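Local coordinates for protein ferric enterobactin receptor PIRA (PDB 5FP2) that probably imports ferric enterobactin, and siderophore-drug conjugates, across the outer membrane of Pseudomonas aeruginosa as a TonB-dependent receptor, at residues G234-L240 with G259-N265; S178-G182 with T210-D214; V171-E177 with R707-M713. All coordinates share one frame; numbering follows the deposited sequence.

Contact 1: residues G234-L240 with G259-N265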
loop_
_atom_site.group_PDB
_atom_site.type_symbol
_atom_site.label_atom_id
_atom_site.label_comp_id
_atom_site.label_asym_id
_atom_site.label_seq_id
_atom_site.Cartn_x
_atom_site.Cartn_y
_atom_site.Cartn_z
ATOM N N GLY A 234 -0.341 23.839 14.171
ATOM C CA GLY A 234 -0.610 22.776 13.202
ATOM C C GLY A 234 0.223 21.516 13.388
ATOM O O GLY A 234 0.579 21.153 14.513
ATOM N N VAL A 235 0.504 20.830 12.277
ATOM C CA VAL A 235 1.219 19.551 12.299
ATOM C C VAL A 235 2.336 19.545 11.256
ATOM O O VAL A 235 2.154 20.003 10.132
ATOM C CB VAL A 235 0.249 18.388 12.007
ATOM C CG1 VAL A 235 0.991 17.058 12.025
ATOM C CG2 VAL A 235 -0.889 18.387 13.017
ATOM N N ARG A 236 3.495 19.021 11.620
ATOM C CA ARG A 236 4.631 19.036 10.711
ATOM C C ARG A 236 5.051 17.600 10.424
ATOM O O ARG A 236 4.830 16.712 11.242
ATOM C CB ARG A 236 5.777 19.850 11.330
ATOM C CG ARG A 236 5.531 21.354 11.324
ATOM C CD ARG A 236 6.170 22.061 12.517
ATOM N NE ARG A 236 5.308 22.087 13.708
ATOM C CZ ARG A 236 4.872 23.193 14.325
ATOM N NH1 ARG A 236 5.188 24.403 13.869
ATOM N NH2 ARG A 236 4.098 23.094 15.403
ATOM N N ASN A 237 5.559 17.356 9.221
ATOM C CA ASN A 237 6.331 16.144 8.938
ATOM C C ASN A 237 7.598 16.437 8.172
ATOM O O ASN A 237 7.604 17.197 7.214
ATOM C CB ASN A 237 5.538 15.132 8.111
ATOM C CG ASN A 237 4.197 14.827 8.707
ATOM O OD1 ASN A 237 4.078 13.983 9.596
ATOM N ND2 ASN A 237 3.174 15.540 8.242
ATOM N N ARG A 238 8.644 15.710 8.516
ATOM C CA ARG A 238 9.858 15.732 7.734
ATOM C C ARG A 238 10.335 14.298 7.607
ATOM O O ARG A 238 10.264 13.518 8.565
ATOM C CB ARG A 238 10.910 16.622 8.422
ATOM C CG ARG A 238 11.848 17.323 7.447
ATOM C CD ARG A 238 12.350 18.652 7.977
ATOM N NE ARG A 238 11.428 19.272 8.923
ATOM C CZ ARG A 238 11.648 19.377 10.235
ATOM N NH1 ARG A 238 12.757 18.885 10.804
ATOM N NH2 ARG A 238 10.748 19.994 10.994
ATOM N N ASP A 239 10.749 13.925 6.407
ATOM C CA ASP A 239 11.373 12.638 6.232
ATOM C C ASP A 239 12.484 12.755 5.224
ATOM O O ASP A 239 12.457 13.622 4.350
ATOM C CB ASP A 239 10.348 11.576 5.809
ATOM C CG ASP A 239 9.803 11.795 4.409
ATOM O OD1 ASP A 239 10.572 12.294 3.546
ATOM O OD2 ASP A 239 8.628 11.409 4.165
ATOM N N LEU A 240 13.492 11.910 5.396
ATOM C CA LEU A 240 14.534 11.735 4.401
ATOM C C LEU A 240 14.939 10.259 4.357
ATOM O O LEU A 240 14.907 9.556 5.378
ATOM C CB LEU A 240 15.730 12.608 4.765
ATOM C CG LEU A 240 16.554 13.164 3.603
ATOM C CD1 LEU A 240 17.576 14.201 4.080
ATOM C CD2 LEU A 240 17.244 12.012 2.880
ATOM N N GLY A 259 17.444 6.174 6.700
ATOM C CA GLY A 259 16.689 7.404 6.736
ATOM C C GLY A 259 15.812 7.508 7.958
ATOM O O GLY A 259 15.731 6.603 8.776
ATOM N N PHE A 260 15.102 8.617 8.051
ATOM C CA PHE A 260 14.297 8.879 9.221
ATOM C C PHE A 260 12.977 9.484 8.778
ATOM O O PHE A 260 12.881 10.035 7.691
ATOM C CB PHE A 260 15.042 9.828 10.175
ATOM C CG PHE A 260 14.989 11.264 9.758
ATOM C CD1 PHE A 260 15.760 11.715 8.714
ATOM C CD2 PHE A 260 14.125 12.137 10.371
ATOM C CE1 PHE A 260 15.654 13.010 8.271
ATOM C CE2 PHE A 260 13.999 13.429 9.924
ATOM C CZ PHE A 260 14.751 13.863 8.861
ATOM N N SER A 261 11.974 9.398 9.637
ATOM C CA SER A 261 10.844 10.303 9.571
ATOM C C SER A 261 10.570 10.869 10.941
ATOM O O SER A 261 10.747 10.204 11.953
ATOM C CB SER A 261 9.581 9.621 8.995
ATOM O OG SER A 261 9.192 8.453 9.705
ATOM N N ARG A 262 10.119 12.110 10.944
ATOM C CA ARG A 262 9.972 12.883 12.152
ATOM C C ARG A 262 8.645 13.608 12.039
ATOM O O ARG A 262 8.213 13.957 10.944
ATOM C CB ARG A 262 11.122 13.888 12.200
ATOM C CG ARG A 262 11.281 14.755 13.433
ATOM C CD ARG A 262 12.306 15.811 13.052
ATOM N NE ARG A 262 12.641 16.784 14.082
ATOM C CZ ARG A 262 11.841 17.766 14.486
ATOM N NH1 ARG A 262 10.569 17.801 14.094
ATOM N NH2 ARG A 262 12.289 18.648 15.381
ATOM N N GLN A 263 7.952 13.748 13.159
ATOM C CA GLN A 263 6.662 14.402 13.157
ATOM C C GLN A 263 6.442 15.189 14.441
ATOM O O GLN A 263 6.638 14.673 15.537
ATOM C CB GLN A 263 5.557 13.364 12.969
ATOM C CG GLN A 263 4.164 13.946 13.073
ATOM C CD GLN A 263 3.112 12.880 12.919
ATOM O OE1 GLN A 263 3.028 12.217 11.879
ATOM N NE2 GLN A 263 2.317 12.682 13.966
ATOM N N GLY A 264 5.970 16.421 14.289
ATOM C CA GLY A 264 5.654 17.266 15.431
ATOM C C GLY A 264 4.282 17.904 15.315
ATOM O O GLY A 264 3.484 17.545 14.436
ATOM N N ASN A 265 3.977 18.786 16.266
ATOM C CA ASN A 265 2.845 19.710 16.153
ATOM C C ASN A 265 2.945 20.860 17.148
ATOM O O ASN A 265 3.219 20.651 18.329
ATOM C CB ASN A 265 1.508 18.985 16.341
ATOM C CG ASN A 265 1.440 18.198 17.633
ATOM O OD1 ASN A 265 1.799 17.020 17.658
ATOM N ND2 ASN A 265 0.888 18.807 18.684
#

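Contact 2: residues S178-G182 with T210-D214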
loop_
_atom_site.group_PDB
_atom_site.type_symbol
_atom_site.label_atom_id
_atom_site.label_comp_id
_atom_site.label_asym_id
_atom_site.label_seq_id
_atom_site.Cartn_x
_atom_site.Cartn_y
_atom_site.Cartn_z
ATOM N N SER A 178 -13.023 27.497 3.070
ATOM C CA SER A 178 -13.379 27.873 4.427
ATOM C C SER A 178 -12.116 28.026 5.252
ATOM O O SER A 178 -11.266 27.136 5.238
ATOM C CB SER A 178 -14.246 26.788 5.053
ATOM O OG SER A 178 -14.050 26.743 6.457
ATOM N N SER A 179 -11.999 29.122 6.001
ATOM C CA SER A 179 -10.835 29.311 6.883
ATOM C C SER A 179 -10.941 28.449 8.142
ATOM O O SER A 179 -9.941 28.194 8.800
ATOM C CB SER A 179 -10.644 30.783 7.258
ATOM O OG SER A 179 -11.849 31.359 7.726
ATOM N N LYS A 180 -12.146 27.971 8.447
ATOM C CA LYS A 180 -12.321 26.879 9.401
ATOM C C LYS A 180 -11.336 25.753 9.131
ATOM O O LYS A 180 -10.654 25.308 10.047
ATOM C CB LYS A 180 -13.736 26.305 9.330
ATOM C CG LYS A 180 -13.993 25.194 10.341
ATOM C CD LYS A 180 -15.487 24.904 10.494
ATOM C CE LYS A 180 -16.073 24.253 9.249
ATOM N NZ LYS A 180 -15.961 22.768 9.290
ATOM N N ASP A 181 -11.344 25.222 7.909
ATOM C CA ASP A 181 -10.345 24.237 7.491
ATOM C C ASP A 181 -8.980 24.899 7.319
ATOM O O ASP A 181 -8.892 26.109 7.086
ATOM C CB ASP A 181 -10.764 23.564 6.183
ATOM C CG ASP A 181 -10.097 22.207 5.977
ATOM O OD1 ASP A 181 -8.878 22.063 6.254
ATOM O OD2 ASP A 181 -10.816 21.285 5.522
ATOM N N GLY A 182 -7.921 24.108 7.491
ATOM C CA GLY A 182 -6.570 24.646 7.578
ATOM C C GLY A 182 -5.753 24.266 6.363
ATOM O O GLY A 182 -5.956 23.199 5.783
ATOM N N THR A 210 0.734 21.461 8.020
ATOM C CA THR A 210 -0.715 21.439 7.894
ATOM C C THR A 210 -1.367 22.147 9.060
ATOM O O THR A 210 -1.377 21.631 10.178
ATOM C CB THR A 210 -1.257 20.009 7.823
ATOM O OG1 THR A 210 -0.602 19.304 6.759
ATOM C CG2 THR A 210 -2.764 20.044 7.585
ATOM N N ASP A 211 -1.895 23.335 8.786
ATOM C CA ASP A 211 -2.363 24.221 9.835
ATOM C C ASP A 211 -3.512 23.569 10.573
ATOM O O ASP A 211 -4.131 22.650 10.055
ATOM C CB ASP A 211 -2.736 25.580 9.253
ATOM C CG ASP A 211 -1.518 26.297 8.664
ATOM O OD1 ASP A 211 -0.885 25.734 7.737
ATOM O OD2 ASP A 211 -1.071 27.315 9.250
ATOM N N SER A 212 -3.659 23.889 11.851
ATOM C CA SER A 212 -4.791 23.385 12.610
ATOM C C SER A 212 -6.032 24.188 12.238
ATOM O O SER A 212 -6.059 25.413 12.394
ATOM C CB SER A 212 -4.532 23.501 14.112
ATOM O OG SER A 212 -3.218 23.961 14.365
ATOM N N ASP A 213 -7.052 23.508 11.723
ATOM C CA ASP A 213 -8.340 24.161 11.516
ATOM C C ASP A 213 -9.031 24.511 12.841
ATOM O O ASP A 213 -9.252 23.639 13.683
ATOM C CB ASP A 213 -9.262 23.338 10.600
ATOM C CG ASP A 213 -9.266 21.848 10.917
ATOM O OD1 ASP A 213 -9.592 21.482 12.070
ATOM O OD2 ASP A 213 -9.031 21.039 9.984
ATOM N N ASP A 214 -9.303 25.800 13.039
ATOM C CA ASP A 214 -10.101 26.280 14.179
ATOM C C ASP A 214 -11.605 26.365 13.849
ATOM O O ASP A 214 -12.390 25.466 14.174
ATOM C CB ASP A 214 -9.595 27.665 14.635
ATOM C CG ASP A 214 -9.397 28.640 13.471
ATOM O OD1 ASP A 214 -10.261 28.669 12.547
ATOM O OD2 ASP A 214 -8.379 29.383 13.489
#

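Contact 3: residues V171-E177 with R707-M713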
loop_
_atom_site.group_PDB
_atom_site.type_symbol
_atom_site.label_atom_id
_atom_site.label_comp_id
_atom_site.label_asym_id
_atom_site.label_seq_id
_atom_site.Cartn_x
_atom_site.Cartn_y
_atom_site.Cartn_z
ATOM N N VAL A 171 6.686 21.492 -5.173
ATOM C CA VAL A 171 5.927 22.191 -4.157
ATOM C C VAL A 171 4.428 22.075 -4.398
ATOM O O VAL A 171 3.938 22.261 -5.515
ATOM C CB VAL A 171 6.307 23.666 -4.066
ATOM C CG1 VAL A 171 5.884 24.203 -2.710
ATOM C CG2 VAL A 171 7.800 23.830 -4.281
ATOM N N PHE A 172 3.700 21.804 -3.324
ATOM C CA PHE A 172 2.257 21.653 -3.400
ATOM C C PHE A 172 1.613 22.391 -2.247
ATOM O O PHE A 172 2.112 22.352 -1.116
ATOM C CB PHE A 172 1.881 20.179 -3.319
ATOM C CG PHE A 172 0.404 19.936 -3.248
ATOM C CD1 PHE A 172 -0.264 19.991 -2.039
ATOM C CD2 PHE A 172 -0.309 19.645 -4.389
ATOM C CE1 PHE A 172 -1.618 19.739 -1.964
ATOM C CE2 PHE A 172 -1.677 19.410 -4.335
ATOM C CZ PHE A 172 -2.333 19.437 -3.118
ATOM N N THR A 173 0.470 23.007 -2.522
ATOM C CA THR A 173 -0.231 23.757 -1.505
ATOM C C THR A 173 -1.733 23.682 -1.771
ATOM O O THR A 173 -2.206 23.897 -2.887
ATOM C CB THR A 173 0.259 25.213 -1.459
ATOM O OG1 THR A 173 -0.641 25.999 -0.677
ATOM C CG2 THR A 173 0.353 25.793 -2.855
ATOM N N ASN A 174 -2.466 23.279 -0.744
ATOM C CA ASN A 174 -3.894 23.154 -0.816
ATOM C C ASN A 174 -4.516 24.138 0.147
ATOM O O ASN A 174 -4.299 24.047 1.348
ATOM C CB ASN A 174 -4.275 21.733 -0.421
ATOM C CG ASN A 174 -5.753 21.568 -0.197
ATOM O OD1 ASN A 174 -6.519 21.508 -1.146
ATOM N ND2 ASN A 174 -6.162 21.497 1.061
ATOM N N ILE A 175 -5.329 25.051 -0.372
ATOM C CA ILE A 175 -6.014 26.036 0.466
ATOM C C ILE A 175 -7.536 25.831 0.458
ATOM O O ILE A 175 -8.206 26.090 -0.548
ATOM C CB ILE A 175 -5.687 27.468 0.003
ATOM C CG1 ILE A 175 -4.175 27.733 0.102
ATOM C CG2 ILE A 175 -6.463 28.480 0.832
ATOM C CD1 ILE A 175 -3.605 28.475 -1.086
ATOM N N PRO A 176 -8.090 25.365 1.588
ATOM C CA PRO A 176 -9.532 25.309 1.805
ATOM C C PRO A 176 -10.177 26.662 1.609
ATOM O O PRO A 176 -9.652 27.659 2.075
ATOM C CB PRO A 176 -9.647 24.913 3.275
ATOM C CG PRO A 176 -8.398 24.165 3.572
ATOM C CD PRO A 176 -7.335 24.770 2.704
ATOM N N GLU A 177 -11.360 26.681 1.010
ATOM C CA GLU A 177 -12.128 27.915 0.863
ATOM C C GLU A 177 -12.698 28.416 2.176
ATOM O O GLU A 177 -12.835 29.615 2.379
ATOM C CB GLU A 177 -13.267 27.707 -0.112
ATOM C CG GLU A 177 -14.033 28.976 -0.424
ATOM C CD GLU A 177 -15.203 28.723 -1.353
ATOM O OE1 GLU A 177 -14.966 28.545 -2.578
ATOM O OE2 GLU A 177 -16.348 28.656 -0.855
ATOM N N ARG A 707 -14.961 22.634 -0.210
ATOM C CA ARG A 707 -14.229 22.992 -1.416
ATOM C C ARG A 707 -12.866 23.545 -1.072
ATOM O O ARG A 707 -12.711 24.263 -0.079
ATOM C CB ARG A 707 -14.991 24.055 -2.198
ATOM C CG ARG A 707 -14.229 24.617 -3.390
ATOM C CD ARG A 707 -14.842 25.923 -3.876
ATOM N NE ARG A 707 -16.139 25.681 -4.531
ATOM C CZ ARG A 707 -17.292 26.231 -4.167
ATOM N NH1 ARG A 707 -17.371 27.117 -3.186
ATOM N NH2 ARG A 707 -18.377 25.865 -4.778
ATOM N N ALA A 708 -11.889 23.252 -1.928
ATOM C CA ALA A 708 -10.500 23.645 -1.679
ATOM C C ALA A 708 -9.676 23.734 -2.967
ATOM O O ALA A 708 -9.729 22.862 -3.836
ATOM C CB ALA A 708 -9.845 22.699 -0.685
ATOM N N TYR A 709 -8.893 24.804 -3.053
ATOM C CA TYR A 709 -8.092 25.108 -4.227
ATOM C C TYR A 709 -6.686 24.634 -3.953
ATOM O O TYR A 709 -6.196 24.782 -2.830
ATOM C CB TYR A 709 -8.100 26.614 -4.467
ATOM C CG TYR A 709 -9.504 27.210 -4.474
ATOM C CD1 TYR A 709 -10.178 27.472 -3.288
ATOM C CD2 TYR A 709 -10.158 27.500 -5.662
ATOM C CE1 TYR A 709 -11.435 28.044 -3.273
ATOM C CE2 TYR A 709 -11.435 28.040 -5.652
ATOM C CZ TYR A 709 -12.071 28.319 -4.457
ATOM O OH TYR A 709 -13.370 28.822 -4.469
ATOM N N TYR A 710 -6.069 23.989 -4.936
ATOM C CA TYR A 710 -4.684 23.545 -4.791
ATOM C C TYR A 710 -3.855 23.818 -6.042
ATOM O O TYR A 710 -4.369 23.870 -7.153
ATOM C CB TYR A 710 -4.625 22.056 -4.444
ATOM C CG TYR A 710 -4.991 21.138 -5.595
ATOM C CD1 TYR A 710 -4.114 20.942 -6.653
ATOM C CD2 TYR A 710 -6.194 20.445 -5.610
ATOM C CE1 TYR A 710 -4.428 20.109 -7.707
ATOM C CE2 TYR A 710 -6.504 19.588 -6.648
ATOM C CZ TYR A 710 -5.604 19.410 -7.691
ATOM O OH TYR A 710 -5.909 18.580 -8.768
ATOM N N VAL A 711 -2.549 23.925 -5.858
ATOM C CA VAL A 711 -1.653 24.144 -6.988
ATOM C C VAL A 711 -0.237 23.592 -6.700
ATOM O O VAL A 711 0.229 23.554 -5.553
ATOM C CB VAL A 711 -1.648 25.643 -7.409
ATOM C CG1 VAL A 711 -1.503 26.555 -6.203
ATOM C CG2 VAL A 711 -0.560 25.939 -8.433
ATOM N N SER A 712 0.362 23.016 -7.738
ATOM C CA SER A 712 1.620 22.290 -7.622
ATOM C C SER A 712 2.539 22.709 -8.739
ATOM O O SER A 712 2.110 22.922 -9.870
ATOM C CB SER A 712 1.385 20.788 -7.753
ATOM O OG SER A 712 2.578 20.045 -7.567
ATOM N N MET A 713 3.826 22.724 -8.432
ATOM C CA MET A 713 4.865 22.946 -9.430
ATOM C C MET A 713 5.909 21.872 -9.258
ATOM O O MET A 713 6.262 21.537 -8.129
ATOM C CB MET A 713 5.492 24.311 -9.213
ATOM C CG MET A 713 6.287 24.816 -10.401
ATOM S SD MET A 713 6.909 26.479 -10.087
ATOM C CE MET A 713 8.699 26.210 -10.035
#

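Contact 1: residues G234-L240 with G259-N265
Arg238 and Arg262 face each other as a cross-strand pair, joined through the backbone by two hydrogen bonds: Arg238 N to Arg262 O (3.0 Å) and Arg262 N to Arg238 O (2.8 Å). Their side chains leave the same face of the sheet and run side by side. Arg262 is stretched out from CG to NE, whereas Arg238 bends at chi3 (-27°), which carries its NH1 over one face of the Arg262 guanidinium, toward the rim. The two guanidinium planes are 41° apart, and Arg238 NH2 comes to 3.8 Å from Arg262 NH1. Such like charges would probably repel, so the hold here comes mainly from the strands themselves.

At the next hydrogen-bonded pair, Phe260 and Leu240 are again bonded in both directions. The Phe260 CG sits between its backbone N and carbonyl carbon (chi1 79°), and this lays the ring back across the neighbouring strand. Asp239 CA lies over one ring face, Phe260 CE1 reaches Leu240 CB at 3.5 Å, and Arg262 CB meets the ring edge on its own strand. The other face of the sheet is polar, bearing Asn237, Asp239, Ser261 and Gln263; Asp239 touches Pro127, consistent with that face looking into the barrel toward the plug.

Strands 199-210 and 292-306 continue the sheet on either side. This is the open, probably extracellular end of an antiparallel hairpin whose short turn lies at the other end, as in TonB-dependent beta-barrels.

Contact 2: residues S178-G182 with T210-D214
Asp213 meets Asp181 and Gly182 through van der Waals contact, which makes up most of what passes between the two loops. Its CB rests 3.4 Å from Asp181 CA and 3.5 Å from Gly182 N, and the approach of the same CB to the carbonyl of Lys180 is modelled too closely to be trusted. Gly182 CA also packs, more loosely, on Asp211 O at 4.0 Å. No hydrogen bond crosses the contact: Asp214 N looks toward Lys180 O but at a poor angle.

Charge is the second theme, and it is one-sided. Asp181 OD1 and Asp213 OD2 are 3.9 Å apart with their carboxylates turned almost at right angles (89°). With CG between the backbone N and the carbonyl carbon (chi1 44°), the Asp213 side chain crosses that of Asp181 at a slant. Two acids this close would be expected to disfavour each other's ionised form somewhat. Asp214 adds another oxygen, OD1, 3.8 Å from Ser179 O. Lys180 NZ makes no salt bridge with them, lying 6.5 Å from Asp181 OD2; its side chain touches Arg687.

The remaining polar bonds are local and weak. Asp181 N donates to Ser178 OG, and Gly182 N to Asp181 OD1, both within the 178-182 turn. Beyond the segments, Asp211 is backbone-bonded to Ala183, and the Ser212 hydroxyl oxygen, OG, is hydrogen-bonded to Gly234 N. Two irregular loops thus lean together at the rim of a TonB-dependent receptor barrel, probably on the extracellular side, where the long strand-connecting loops lie.

Contact 3: residues V171-E177 with R707-M713
Strands 171-176 and 708-713 run antiparallel at 166°, their axes 4.5 Å apart, with paired backbone hydrogen bonds at Val171 with Met713, Thr173 with Val711 and Ile175 with Tyr709, and a further bond from Glu177 N to Arg707 O. At the loop end, Glu177 gathers the side-chain polar contacts. Its chain is extended, CG anti to the backbone N (chi1 -174°), and OE1 takes Arg707 NH1 at 2.9 Å on the syn side, completing a salt bridge; OE2 accepts a weak bond from the same nitrogen. Tyr709 OH also donates to OE1, too closely in the model to be trusted in detail; Glu177 CG meets that ring's edge, the side chains crossing at a slant. Arg707 NH2 bonds separately to Leu683 O.

These are the first and last strands of the 22-stranded barrel, so this pairing is the seam that closes the cylinder of a TonB-dependent receptor.

On the face carrying Phe172, Asn174, Ala708 and Tyr710, the Phe172 and Tyr710 rings lie slid apart, planes at 28° and barely overlapping, with Phe172 CE2 3.7 Å from Tyr710 CD1. Both touch Pro52, placing this face against the plug; the Tyr710 hydroxyl bonds to Ser665 OG. Asn174 OD1 lies 3.6 Å from Ala708 CB. On the opposite face, Thr173 and Val711 lie side by side, Thr173 CG2 3.9 Å from Val711 CG1.

All three contacts lie toward one rim of the same barrel. Contacts 1 and 3 are strand pairings, the first between neighbours along the chain and the third between the first and last strands of the barrel; contact 2 joins the loops that follow strands 166-176 and 199-210. Contact 3 is partly buried, with its inward residues packed on the plug, while contacts 1 and 2 are at the surface. Opposite charges pair in contact 3, whereas arginines crowd in contact 1 and aspartates in contact 2. Contact 2 bridges the others: Val235 N probably bonds to Thr210 O, and Asp181 CB packs on Pro176 CB. Contacts 1 and 3 do not touch, their nearest atoms being about 11 Å apart.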